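PDB 6KWS: methylglyoxal reductase (NADPH-dependent) from Candida albicans SC5314, which probably reduces methylglyoxal with NADPH as hydride donor, as a member of the extended short-chain dehydrogenase/reductase superfamily. Local coordinates for residues V56-V59 with G60-G63; W176-I179 with K180-N184; Q209-T213 with S214-I218; R267-S270 with Q271-V274; I307-T310 with K311-L315. The protein carries 1 engineered substitution. One frame throughout, in Å; residues are numbered along the deposited sequence.

Interaction 1: V56-V59 with G60-G63; sequences VEDV and GTKG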
loop_
_atom_site.group_PDB
_atom_site.type_symbol
_atom_site.label_atom_id
_atom_site.label_comp_id
_atom_site.label_asym_id
_atom_site.label_seq_id
_atom_site.Cartn_x
_atom_site.Cartn_y
_atom_site.Cartn_z
ATOM N N VAL A 56 -18.694 1.143 7.064
ATOM C CA VAL A 56 -18.974 0.986 5.642
ATOM C C VAL A 56 -18.664 -0.455 5.262
ATOM O O VAL A 56 -17.494 -0.812 5.061
ATOM C CB VAL A 56 -18.146 1.963 4.787
ATOM C CG1 VAL A 56 -18.372 1.699 3.300
ATOM C CG2 VAL A 56 -18.461 3.404 5.150
ATOM N N GLU A 57 -19.710 -1.288 5.140
ATOM C CA GLU A 57 -19.527 -2.741 5.080
ATOM C C GLU A 57 -18.933 -3.202 3.751
ATOM O O GLU A 57 -18.055 -4.073 3.743
ATOM C CB GLU A 57 -20.850 -3.449 5.363
ATOM C CG GLU A 57 -21.689 -2.687 6.382
ATOM C CD GLU A 57 -22.911 -3.452 6.902
ATOM O OE1 GLU A 57 -22.807 -4.678 7.151
ATOM O OE2 GLU A 57 -23.973 -2.811 7.089
ATOM N N ASP A 58 -19.387 -2.652 2.620
ATOM C CA ASP A 58 -18.752 -2.922 1.330
ATOM C C ASP A 58 -18.361 -1.597 0.703
ATOM O O ASP A 58 -19.235 -0.812 0.322
ATOM C CB ASP A 58 -19.656 -3.707 0.374
ATOM C CG ASP A 58 -18.872 -4.290 -0.834
ATOM O OD1 ASP A 58 -18.077 -3.540 -1.474
ATOM O OD2 ASP A 58 -19.038 -5.505 -1.133
ATOM N N VAL A 59 -17.049 -1.356 0.583
ATOM C CA VAL A 59 -16.593 -0.016 0.221
ATOM C C VAL A 59 -16.627 0.213 -1.276
ATOM O O VAL A 59 -16.416 1.345 -1.721
ATOM C CB VAL A 59 -15.192 0.294 0.794
ATOM C CG1 VAL A 59 -15.135 -0.060 2.269
ATOM C CG2 VAL A 59 -14.108 -0.424 0.024
ATOM N N GLY A 60 -16.961 -0.800 -2.065
ATOM C CA GLY A 60 -17.052 -0.612 -3.497
ATOM C C GLY A 60 -18.451 -0.394 -4.044
ATOM O O GLY A 60 -18.595 -0.061 -5.225
ATOM N N THR A 61 -19.488 -0.567 -3.223
ATOM C CA THR A 61 -20.854 -0.484 -3.727
ATOM C C THR A 61 -21.285 0.967 -3.933
ATOM O O THR A 61 -20.677 1.913 -3.426
ATOM C CB THR A 61 -21.839 -1.171 -2.778
ATOM O OG1 THR A 61 -21.656 -0.659 -1.457
ATOM C CG2 THR A 61 -21.631 -2.702 -2.775
ATOM N N LYS A 62 -22.360 1.131 -4.697
ATOM C CA LYS A 62 -22.871 2.460 -5.010
ATOM C C LYS A 62 -23.332 3.155 -3.736
ATOM O O LYS A 62 -24.134 2.604 -2.978
ATOM C CB LYS A 62 -24.028 2.350 -6.002
ATOM C CG LYS A 62 -24.030 3.403 -7.080
ATOM C CD LYS A 62 -24.292 2.743 -8.428
ATOM C CE LYS A 62 -23.992 3.671 -9.594
ATOM N NZ LYS A 62 -23.938 2.890 -10.868
ATOM N N GLY A 63 -22.810 4.350 -3.482
ATOM C CA GLY A 63 -23.261 5.077 -2.315
ATOM C C GLY A 63 -22.709 4.616 -0.980
ATOM O O GLY A 63 -23.184 5.086 0.060
#
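From Asp-58 to Thr-61 the chain reverses in a type I beta turn whose central residues are Val-59 and Gly-60, the CA atoms of Asp-58 and Thr-61 lying 6.0 Å apart. Asp-58 is joined to the two residues that follow Val-59, once by its carboxylate and once by its main-chain carbonyl. The carboxylate closes an Asx turn: Gly-60 N donates to Asp-58 OD1 at 3.0 Å with an N-H...O angle of 157°, and the amide approaches nearly in line with the C-O bond of the acceptor. A chi1 of -166° puts CG of Asp-58 beside its carbonyl carbon, from where OD1 reaches the Gly-60 amide. In the second bond the hydroxyl of Thr-61 donates from OG1 to Asp-58 O, also at 3.0 Å, from a position tilted 30° out of the carbonyl plane. The other branch of Thr-61 meets the acid: CG2 rests 3.7 Å from Asp-58 CG, the two side chains meeting at a slant. Val-59 turns its isopropyl group out of the turn. Asp-58 and Val-59 contact NADPH when the cofactor is bound, so the turn probably helps to hold this part of the site in shape; the cofactor is absent from this chain. The turn lies on the surface in the loop between strand 51-55 and helix 66-71; Val-59 touches Phe-65 and Ala-82 and comes close to Arg-33, while Gly-60 O accepts from Asn-106 of helix 92-114.

Interaction 2: W176-I179 with K180-N184; sequences WDFI and KSNDN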
loop_
_atom_site.group_PDB
_atom_site.type_symbol
_atom_site.label_atom_id
_atom_site.label_comp_id
_atom_site.label_asym_id
_atom_site.label_seq_id
_atom_site.Cartn_x
_atom_site.Cartn_y
_atom_site.Cartn_z
ATOM N N TRP A 176 -8.274 8.726 -12.483
ATOM C CA TRP A 176 -7.879 9.883 -13.279
ATOM C C TRP A 176 -8.919 10.191 -14.338
ATOM O O TRP A 176 -9.195 11.368 -14.616
ATOM C CB TRP A 176 -6.514 9.669 -13.927
ATOM C CG TRP A 176 -5.400 9.602 -12.944
ATOM C CD1 TRP A 176 -4.633 8.517 -12.659
ATOM C CD2 TRP A 176 -4.934 10.657 -12.093
ATOM N NE1 TRP A 176 -3.709 8.830 -11.703
ATOM C CE2 TRP A 176 -3.875 10.137 -11.330
ATOM C CE3 TRP A 176 -5.307 11.991 -11.905
ATOM C CZ2 TRP A 176 -3.181 10.903 -10.388
ATOM C CZ3 TRP A 176 -4.615 12.753 -10.975
ATOM C CH2 TRP A 176 -3.558 12.206 -10.230
ATOM N N ASP A 177 -9.512 9.151 -14.936
ATOM C CA ASP A 177 -10.648 9.386 -15.823
ATOM C C ASP A 177 -11.721 10.194 -15.115
ATOM O O ASP A 177 -12.285 11.126 -15.695
ATOM C CB ASP A 177 -11.237 8.072 -16.346
ATOM C CG ASP A 177 -10.357 7.408 -17.393
ATOM O OD1 ASP A 177 -10.716 6.292 -17.850
ATOM O OD2 ASP A 177 -9.298 7.994 -17.746
ATOM N N PHE A 178 -11.991 9.887 -13.848
ATOM C CA PHE A 178 -13.104 10.542 -13.186
ATOM C C PHE A 178 -12.863 12.032 -13.076
ATOM O O PHE A 178 -13.724 12.838 -13.443
ATOM C CB PHE A 178 -13.350 9.943 -11.808
ATOM C CG PHE A 178 -14.533 10.552 -11.103
ATOM C CD1 PHE A 178 -14.423 11.774 -10.441
ATOM C CD2 PHE A 178 -15.761 9.919 -11.121
ATOM C CE1 PHE A 178 -15.516 12.342 -9.814
ATOM C CE2 PHE A 178 -16.859 10.487 -10.487
ATOM C CZ PHE A 178 -16.733 11.699 -9.836
ATOM N N ILE A 179 -11.702 12.425 -12.564
ATOM C CA ILE A 179 -11.509 13.848 -12.331
ATOM C C ILE A 179 -11.243 14.580 -13.638
ATOM O O ILE A 179 -11.548 15.771 -13.756
ATOM C CB ILE A 179 -10.387 14.084 -11.309
ATOM C CG1 ILE A 179 -9.077 13.540 -11.848
ATOM C CG2 ILE A 179 -10.738 13.405 -9.990
ATOM C CD1 ILE A 179 -7.949 14.522 -11.785
ATOM N N LYS A 180 -10.687 13.905 -14.646
ATOM C CA LYS A 180 -10.469 14.613 -15.901
ATOM C C LYS A 180 -11.740 14.667 -16.752
ATOM O O LYS A 180 -11.911 15.600 -17.544
ATOM C CB LYS A 180 -9.308 13.986 -16.673
ATOM C CG LYS A 180 -7.944 14.488 -16.218
ATOM C CD LYS A 180 -6.865 13.417 -16.357
ATOM C CE LYS A 180 -5.556 13.843 -15.703
ATOM N NZ LYS A 180 -5.298 15.277 -15.960
ATOM N N SER A 181 -12.656 13.715 -16.571
ATOM C CA SER A 181 -13.860 13.621 -17.389
ATOM C C SER A 181 -15.064 14.325 -16.779
ATOM O O SER A 181 -15.949 14.759 -17.524
ATOM C CB SER A 181 -14.200 12.149 -17.651
ATOM O OG SER A 181 -15.590 11.911 -17.736
ATOM N N ASN A 182 -15.139 14.434 -15.453
ATOM C CA ASN A 182 -16.210 15.186 -14.809
ATOM C C ASN A 182 -15.829 16.655 -14.676
ATOM O O ASN A 182 -14.658 17.016 -14.527
ATOM C CB ASN A 182 -16.539 14.622 -13.421
ATOM C CG ASN A 182 -17.401 13.364 -13.479
ATOM O OD1 ASN A 182 -16.933 12.283 -13.866
ATOM N ND2 ASN A 182 -18.665 13.498 -13.081
ATOM N N ASP A 183 -16.846 17.501 -14.743
ATOM C CA ASP A 183 -16.766 18.932 -14.503
ATOM C C ASP A 183 -17.005 19.223 -13.022
ATOM O O ASP A 183 -17.364 18.333 -12.248
ATOM C CB ASP A 183 -17.800 19.639 -15.375
ATOM C CG ASP A 183 -19.136 18.888 -15.401
ATOM O OD1 ASP A 183 -19.115 17.628 -15.359
ATOM O OD2 ASP A 183 -20.201 19.548 -15.466
ATOM N N ASN A 184 -16.801 20.482 -12.621
ATOM C CA ASN A 184 -17.141 20.982 -11.283
ATOM C C ASN A 184 -16.268 20.400 -10.171
ATOM O O ASN A 184 -16.553 20.659 -8.983
ATOM C CB ASN A 184 -18.600 20.682 -10.881
ATOM C CG ASN A 184 -19.634 21.451 -11.700
ATOM O OD1 ASN A 184 -19.346 22.515 -12.251
ATOM N ND2 ASN A 184 -20.860 20.909 -11.769
#
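The carbonyl oxygen of Phe-178 is gripped by two amides at the end of helix 160-181. Asn-182 N donates to Phe-178 O at 2.9 Å, and Ser-181 N adds a weak bond of 3.4 Å to the same atom. The main bond of Ser-181 N goes instead to Asp-177 O (2.8 Å), so this amide is shared between an i-4 and an i-3 acceptor. One step earlier, Lys-180 N donates to Trp-176 O at 2.9 Å in the regular helical pattern. Asn-182, the first residue to leave helical backbone angles, thus still gives its N-H to the last turn.

Phe-178 and Asn-182 also meet through their side chains. The amide of Asn-182 lies flat over one face of the Phe-178 ring, the two planes only 16° apart, although the side chains as a whole run obliquely to one another. For Phe-178, a chi1 of -178° swings the ring away from its backbone N and beneath the amide. Along another flank, the aliphatic chain of Lys-180 folds back past the carbonyl of Trp-176, and its CE approaches the indole carbon Trp-176 CE3 at 4.2 Å. The indole N-H is used elsewhere, on Glu-172.

Phe-178 packs on Leu-108 and Gln-109, and Asn-182 on Tyr-112, all of helix 92-114; Trp-176 leans on strand 188-194. The flat stack lets the Asn-182 side chain lie against the Phe-178 ring at the helix end, beside helix 92-114, while Lys-180, Asp-177 and Ser-181 remain on the surface.

Interaction 3: Q209-T213 with S214-I218; sequences QSLNT and SSEII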
loop_
_atom_site.group_PDB
_atom_site.type_symbol
_atom_site.label_atom_id
_atom_site.label_comp_id
_atom_site.label_asym_id
_atom_site.label_seq_id
_atom_site.Cartn_x
_atom_site.Cartn_y
_atom_site.Cartn_z
ATOM N N GLN A 209 -0.245 -16.100 12.104
ATOM C CA GLN A 209 0.726 -17.095 11.714
ATOM C C GLN A 209 1.209 -16.893 10.305
ATOM O O GLN A 209 2.375 -17.138 10.000
ATOM C CB GLN A 209 0.054 -18.440 11.801
ATOM C CG GLN A 209 1.001 -19.567 11.983
ATOM C CD GLN A 209 1.367 -19.575 13.448
ATOM O OE1 GLN A 209 0.823 -18.824 14.240
ATOM N NE2 GLN A 209 2.236 -20.508 13.812
ATOM N N SER A 210 0.269 -16.567 9.435
ATOM C CA SER A 210 0.461 -16.205 8.047
ATOM C C SER A 210 0.049 -14.742 7.956
ATOM O O SER A 210 -1.091 -14.392 8.286
ATOM C CB SER A 210 -0.402 -17.086 7.146
ATOM O OG SER A 210 0.127 -17.117 5.839
ATOM N N LEU A 211 1.000 -13.875 7.628
ATOM C CA LEU A 211 0.666 -12.478 7.381
ATOM C C LEU A 211 -0.187 -12.394 6.125
ATOM O O LEU A 211 0.088 -13.056 5.114
ATOM C CB LEU A 211 1.929 -11.620 7.237
ATOM C CG LEU A 211 3.029 -11.662 8.315
ATOM C CD1 LEU A 211 3.797 -10.353 8.349
ATOM C CD2 LEU A 211 2.472 -11.985 9.690
ATOM N N ASN A 212 -1.246 -11.600 6.195
ATOM C CA ASN A 212 -2.060 -11.386 5.007
ATOM C C ASN A 212 -1.500 -10.271 4.118
ATOM O O ASN A 212 -2.072 -9.983 3.058
ATOM C CB ASN A 212 -3.519 -11.115 5.417
ATOM C CG ASN A 212 -4.275 -12.405 5.809
ATOM O OD1 ASN A 212 -3.918 -13.512 5.381
ATOM N ND2 ASN A 212 -5.326 -12.255 6.618
ATOM N N THR A 213 -0.356 -9.687 4.507
ATOM C CA THR A 213 0.288 -8.562 3.849
ATOM C C THR A 213 1.426 -9.039 2.950
ATOM O O THR A 213 1.633 -10.236 2.725
ATOM C CB THR A 213 0.850 -7.553 4.867
ATOM O OG1 THR A 213 2.182 -7.941 5.263
ATOM C CG2 THR A 213 -0.035 -7.447 6.114
ATOM N N SER A 214 2.200 -8.075 2.450
ATOM C CA SER A 214 3.354 -8.375 1.619
ATOM C C SER A 214 4.579 -8.772 2.431
ATOM O O SER A 214 5.542 -9.307 1.871
ATOM C CB SER A 214 3.687 -7.173 0.752
ATOM O OG SER A 214 4.491 -7.604 -0.321
ATOM N N SER A 215 4.564 -8.523 3.739
ATOM C CA SER A 215 5.633 -9.015 4.592
ATOM C C SER A 215 5.660 -10.538 4.655
ATOM O O SER A 215 6.628 -11.094 5.181
ATOM C CB SER A 215 5.493 -8.415 6.000
ATOM O OG SER A 215 6.018 -7.089 6.081
ATOM N N GLU A 216 4.635 -11.226 4.118
ATOM C CA GLU A 216 4.646 -12.686 4.029
ATOM C C GLU A 216 5.805 -13.208 3.190
ATOM O O GLU A 216 6.301 -14.306 3.462
ATOM C CB GLU A 216 3.317 -13.208 3.477
ATOM C CG GLU A 216 3.310 -14.711 3.156
ATOM C CD GLU A 216 3.226 -15.620 4.433
ATOM O OE1 GLU A 216 2.931 -15.111 5.548
ATOM O OE2 GLU A 216 3.484 -16.844 4.312
ATOM N N ILE A 217 6.258 -12.452 2.187
ATOM C CA ILE A 217 7.527 -12.774 1.533
ATOM C C ILE A 217 8.614 -13.004 2.579
ATOM O O ILE A 217 9.322 -14.019 2.561
ATOM C CB ILE A 217 7.904 -11.654 0.549
ATOM C CG1 ILE A 217 6.727 -11.421 -0.391
ATOM C CG2 ILE A 217 9.167 -11.994 -0.212
ATOM C CD1 ILE A 217 6.975 -10.403 -1.438
ATOM N N ILE A 218 8.734 -12.073 3.525
ATOM C CA ILE A 218 9.700 -12.205 4.613
ATOM C C ILE A 218 9.320 -13.365 5.527
ATOM O O ILE A 218 10.157 -14.202 5.889
ATOM C CB ILE A 218 9.787 -10.877 5.384
ATOM C CG1 ILE A 218 10.382 -9.807 4.461
ATOM C CG2 ILE A 218 10.601 -11.043 6.649
ATOM C CD1 ILE A 218 10.252 -8.396 4.949
#
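Thr-213 and Ser-215 form an ST turn at the entry to helix 216-222 of this Rossmann-type reductase, after strand 196-198; Thr-213 lies near Phe-12 and Ser-214 near Val-197, both NADPH-binding residues. The firm half of the contact centres on the hydroxyl of Thr-213, whose OG1 accepts from Ser-215 N at 2.9 Å with an N-H...O angle of 149°, a capping bond. A chi1 of 87° sets OG1 between the backbone N and the carbonyl carbon, within reach of the Ser-215 amide. Beside it, Leu-211 sends CD1 to within 3.5 Å of Ser-215 CB. Leu-211 also packs on Ile-334 and Ser-215 on Thr-330, both of helix 323-337; the hydroxyl of Ser-215 is held by Gly-199 O.

The side formed by Glu-216 is looser. Its chain, bent at chi2, brings the carboxylate back across the loop, where Leu-211 N and Ser-210 OG give OE1 weak bonds, and a weak 3.5 Å bond from Glu-216 N to Thr-213 O closes the type I turn. Asn-219 of the helix donates to OE1, and Lys-223, just beyond its end, forms a salt bridge with OE2. The bond from Leu-211 N to Glu-216 OE1 spans 3.1 Å but is sharply bent, at 124°.

Interaction 4: R267-S270 with Q271-V274; sequences RFTS and QSLV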
loop_
_atom_site.group_PDB
_atom_site.type_symbol
_atom_site.label_atom_id
_atom_site.label_comp_id
_atom_site.label_asym_id
_atom_site.label_seq_id
_atom_site.Cartn_x
_atom_site.Cartn_y
_atom_site.Cartn_z
ATOM N N ARG A 267 15.692 -2.336 -4.232
ATOM C CA ARG A 267 15.437 -3.602 -4.891
ATOM C C ARG A 267 15.804 -4.738 -3.947
ATOM O O ARG A 267 16.650 -4.584 -3.059
ATOM C CB ARG A 267 16.238 -3.696 -6.196
ATOM C CG ARG A 267 15.823 -2.693 -7.239
ATOM C CD ARG A 267 14.364 -2.884 -7.626
ATOM N NE ARG A 267 14.116 -2.526 -9.025
ATOM C CZ ARG A 267 13.050 -2.917 -9.727
ATOM N NH1 ARG A 267 12.122 -3.690 -9.168
ATOM N NH2 ARG A 267 12.915 -2.542 -10.998
ATOM N N PHE A 268 15.146 -5.879 -4.121
ATOM C CA PHE A 268 15.489 -7.055 -3.327
ATOM C C PHE A 268 15.285 -8.308 -4.165
ATOM O O PHE A 268 14.485 -8.325 -5.111
ATOM C CB PHE A 268 14.630 -7.178 -2.062
ATOM C CG PHE A 268 13.255 -7.691 -2.338
ATOM C CD1 PHE A 268 12.269 -6.841 -2.825
ATOM C CD2 PHE A 268 12.953 -9.031 -2.167
ATOM C CE1 PHE A 268 10.990 -7.320 -3.119
ATOM C CE2 PHE A 268 11.693 -9.514 -2.458
ATOM C CZ PHE A 268 10.706 -8.661 -2.935
ATOM N N THR A 269 16.009 -9.361 -3.791
ATOM C CA THR A 269 15.605 -10.729 -4.082
ATOM C C THR A 269 15.462 -11.484 -2.767
ATOM O O THR A 269 15.821 -10.985 -1.700
ATOM C CB THR A 269 16.600 -11.456 -4.990
ATOM O OG1 THR A 269 17.661 -11.998 -4.192
ATOM C CG2 THR A 269 17.157 -10.516 -6.034
ATOM N N SER A 270 14.919 -12.698 -2.839
ATOM C CA SER A 270 14.768 -13.476 -1.615
ATOM C C SER A 270 16.107 -13.702 -0.944
ATOM O O SER A 270 16.186 -13.733 0.288
ATOM C CB SER A 270 14.096 -14.808 -1.904
ATOM O OG SER A 270 12.725 -14.596 -2.135
ATOM N N GLN A 271 17.172 -13.838 -1.733
ATOM C CA GLN A 271 18.490 -13.998 -1.138
ATOM C C GLN A 271 18.877 -12.765 -0.326
ATOM O O GLN A 271 19.561 -12.883 0.699
ATOM C CB GLN A 271 19.522 -14.293 -2.229
ATOM C CG GLN A 271 20.910 -14.521 -1.699
ATOM C CD GLN A 271 21.060 -15.856 -0.983
ATOM O OE1 GLN A 271 20.828 -16.925 -1.564
ATOM N NE2 GLN A 271 21.461 -15.799 0.284
ATOM N N SER A 272 18.430 -11.578 -0.750
ATOM C CA SER A 272 18.684 -10.383 0.040
ATOM C C SER A 272 18.122 -10.546 1.437
ATOM O O SER A 272 18.780 -10.202 2.426
ATOM C CB SER A 272 18.061 -9.166 -0.630
ATOM O OG SER A 272 18.487 -9.066 -1.969
ATOM N N LEU A 273 16.912 -11.097 1.533
ATOM C CA LEU A 273 16.245 -11.229 2.823
ATOM C C LEU A 273 16.907 -12.297 3.675
ATOM O O LEU A 273 17.162 -12.081 4.865
ATOM C CB LEU A 273 14.775 -11.551 2.598
ATOM C CG LEU A 273 14.094 -10.647 1.582
ATOM C CD1 LEU A 273 12.634 -11.045 1.455
ATOM C CD2 LEU A 273 14.250 -9.180 1.993
ATOM N N VAL A 274 17.173 -13.465 3.078
ATOM C CA VAL A 274 17.917 -14.535 3.746
ATOM C C VAL A 274 19.199 -13.993 4.372
ATOM O O VAL A 274 19.435 -14.151 5.577
ATOM C CB VAL A 274 18.223 -15.675 2.765
ATOM C CG1 VAL A 274 19.074 -16.724 3.445
ATOM C CG2 VAL A 274 16.922 -16.277 2.256
#
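Thr-269 and Ser-272 build a capping box where strand 260-269 runs directly into helix 270-280. Among the side-chain to backbone hydrogen bonds, the straight one is that from Thr-269 N to Ser-272 OG, 3.1 Å long with an N-H...O angle of 170°. With chi1 at -53°, the serine hydroxyl lies beside its own backbone N and faces back toward the cap. A second capping bond, from Gln-271 N to Thr-269 OG1, has the same 3.1 Å length but is weak, because its angle is only 125°.

The backbone bonds belong to the first turn. Val-274 N donates to Ser-270 O at 3.0 Å, almost straight, and this is the first strong helical bond here. Thr-269 O receives two weaker ones, from Ser-272 N and from Leu-273 N, while Leu-273 N is shared with Ser-270 O.

The apolar contact is between Phe-268 and Leu-273. Leu-273 CD1 sits 4.2 Å from Phe-268 CD2, the leucine meeting the ring at a slant; the ring itself stacks edge-to-face with Phe-198. Leu-273 also packs on Ile-217 and Ile-218 of helix 216-222 and on Val-327 of helix 323-337. The amide of Gln-271 is bound by Asp-275 and Val-290.

All the touching residues are buried, so the amides at the helix start probably rely on protein partners. The box supplies some of these. Ser-272 OG also makes a weak bond to Asp-296, and Thr-269 touches the same residue, so the corner lies against helix 295-303.

Interaction 5: I307-T310 with K311-L315; sequences IDDT and KSREL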
loop_
_atom_site.group_PDB
_atom_site.type_symbol
_atom_site.label_atom_id
_atom_site.label_comp_id
_atom_site.label_asym_id
_atom_site.label_seq_id
_atom_site.Cartn_x
_atom_site.Cartn_y
_atom_site.Cartn_z
ATOM N N ILE A 307 14.282 1.967 -11.144
ATOM C CA ILE A 307 13.155 2.806 -10.762
ATOM C C ILE A 307 13.694 4.188 -10.456
ATOM O O ILE A 307 14.518 4.349 -9.550
ATOM C CB ILE A 307 12.410 2.234 -9.552
ATOM C CG1 ILE A 307 11.774 0.898 -9.919
ATOM C CG2 ILE A 307 11.372 3.222 -9.062
ATOM C CD1 ILE A 307 11.364 0.131 -8.723
ATOM N N ASP A 308 13.244 5.183 -11.213
ATOM C CA ASP A 308 13.715 6.555 -11.037
ATOM C C ASP A 308 12.618 7.362 -10.354
ATOM O O ASP A 308 11.775 7.972 -11.016
ATOM C CB ASP A 308 14.120 7.184 -12.360
ATOM C CG ASP A 308 14.633 8.595 -12.192
ATOM O OD1 ASP A 308 14.901 8.991 -11.035
ATOM O OD2 ASP A 308 14.776 9.303 -13.214
ATOM N N ASP A 309 12.653 7.385 -9.018
ATOM C CA ASP A 309 11.664 8.091 -8.211
ATOM C C ASP A 309 12.178 9.437 -7.706
ATOM O O ASP A 309 11.720 9.920 -6.663
ATOM C CB ASP A 309 11.190 7.209 -7.048
ATOM C CG ASP A 309 12.316 6.820 -6.068
ATOM O OD1 ASP A 309 13.468 6.603 -6.500
ATOM O OD2 ASP A 309 12.028 6.708 -4.852
ATOM N N THR A 310 13.089 10.075 -8.455
ATOM C CA THR A 310 13.663 11.354 -8.032
ATOM C C THR A 310 12.578 12.370 -7.684
ATOM O O THR A 310 12.573 12.936 -6.587
ATOM C CB THR A 310 14.587 11.903 -9.124
ATOM O OG1 THR A 310 15.376 10.834 -9.649
ATOM C CG2 THR A 310 15.527 12.933 -8.557
ATOM N N LYS A 311 11.629 12.586 -8.597
ATOM C CA LYS A 311 10.612 13.602 -8.372
ATOM C C LYS A 311 9.735 13.255 -7.172
ATOM O O LYS A 311 9.387 14.133 -6.368
ATOM C CB LYS A 311 9.792 13.776 -9.648
ATOM C CG LYS A 311 8.499 14.541 -9.473
ATOM C CD LYS A 311 7.297 13.594 -9.400
ATOM C CE LYS A 311 6.033 14.360 -9.697
ATOM N NZ LYS A 311 5.951 15.623 -8.872
ATOM N N SER A 312 9.388 11.975 -7.015
ATOM C CA SER A 312 8.651 11.560 -5.825
ATOM C C SER A 312 9.460 11.811 -4.553
ATOM O O SER A 312 8.926 12.312 -3.559
ATOM C CB SER A 312 8.264 10.085 -5.938
ATOM O OG SER A 312 7.318 9.881 -6.969
ATOM N N ARG A 313 10.754 11.493 -4.571
ATOM C CA ARG A 313 11.588 11.755 -3.397
ATOM C C ARG A 313 11.726 13.246 -3.104
ATOM O O ARG A 313 11.820 13.641 -1.933
ATOM C CB ARG A 313 12.955 11.142 -3.596
ATOM C CG ARG A 313 12.868 9.689 -3.889
ATOM C CD ARG A 313 13.451 8.831 -2.864
ATOM N NE ARG A 313 14.003 7.627 -3.473
ATOM C CZ ARG A 313 14.656 6.662 -2.838
ATOM N NH1 ARG A 313 14.851 6.770 -1.546
ATOM N NH2 ARG A 313 15.093 5.611 -3.510
ATOM N N GLU A 314 11.792 14.079 -4.144
ATOM C CA GLU A 314 11.780 15.516 -3.916
ATOM C C GLU A 314 10.448 15.955 -3.334
ATOM O O GLU A 314 10.396 16.828 -2.462
ATOM C CB GLU A 314 12.053 16.273 -5.217
ATOM C CG GLU A 314 13.405 15.992 -5.874
ATOM C CD GLU A 314 13.650 16.873 -7.106
ATOM O OE1 GLU A 314 12.723 17.618 -7.527
ATOM O OE2 GLU A 314 14.773 16.807 -7.659
ATOM N N LEU A 315 9.359 15.366 -3.813
ATOM C CA LEU A 315 8.051 15.783 -3.346
ATOM C C LEU A 315 7.879 15.491 -1.862
ATOM O O LEU A 315 7.220 16.260 -1.148
ATOM C CB LEU A 315 6.992 15.080 -4.184
ATOM C CG LEU A 315 5.654 15.756 -4.405
ATOM C CD1 LEU A 315 5.797 17.260 -4.581
ATOM C CD2 LEU A 315 5.037 15.116 -5.636
#
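The carboxylate of Asp-309 meets the guanidinium of Arg-313 with the two planes 51° apart. Asp-309 OD1 lies at the edge of the guanidinium, in its plane, 3.2 Å from Arg-313 NE and 3.5 Å from Arg-313 NH2. Asp-309 OD2 comes at an oblique angle and forms the salt bridge, 2.6 Å from Arg-313 NE. Both oxygens lie toward the NE and NH2 edge, and with the planes so turned the two groups do not meet as a flat pair. A chi1 of 62° stands the carboxylate between the backbone N and the carbonyl carbon of Asp-309, while the arginine chain bends at chi2 and chi3 to return to it from one helical turn ahead.

Asp-309 occupies the N-cap position, yet its carboxylate makes no capping bond and pairs with Arg-313 four residues on. The backbone follows the same spacing: Arg-313 N donates to Asp-309 O at 2.8 Å, and Glu-314 N to Thr-310 O at the same distance. The side chains of Thr-310 and Glu-314 run alongside each other, CG2 of the threonine 4.0 Å from OE2 of the glutamate. Before the cap, Asp-308 OD1 accepts a weak 3.3 Å bond from Thr-310 N, and its charge might interact favourably with the positive end of the helix.

The helix follows the short strand 306-307, whose parallel pairing with 142-143 carries on in a backbone bond between Asp-308 and Ile-143. Arg-313 touches Tyr-320, and Ser-312 anchors the helix by bonding Glu-145 and Leu-262 N of strand 260-269.

The five contacts follow one another along the chain, each at a turn or a helix end. Interactions 1 and 2, with centres 21 Å apart, both border helix 92-114. Interactions 3 and 4 lie toward the other end of the central mixed sheet, at helices 216-222 and 270-280: their centres are 15 Å apart, and they touch where Ile-217 CG2 meets Phe-268 CE2 at 4.2 Å. Interaction 5 connects to interaction 4 where Ile-307 CD1 meets Arg-267 CZ at 3.6 Å, beside strand 260-269 of that sheet. Interactions 1 and 4 stand 38 Å apart, centre to centre, on opposite sides of the chain's centre. Interaction 1 contains two NADPH-binding residues and interaction 3 lies beside two others, about 15 Å away at their nearest atoms.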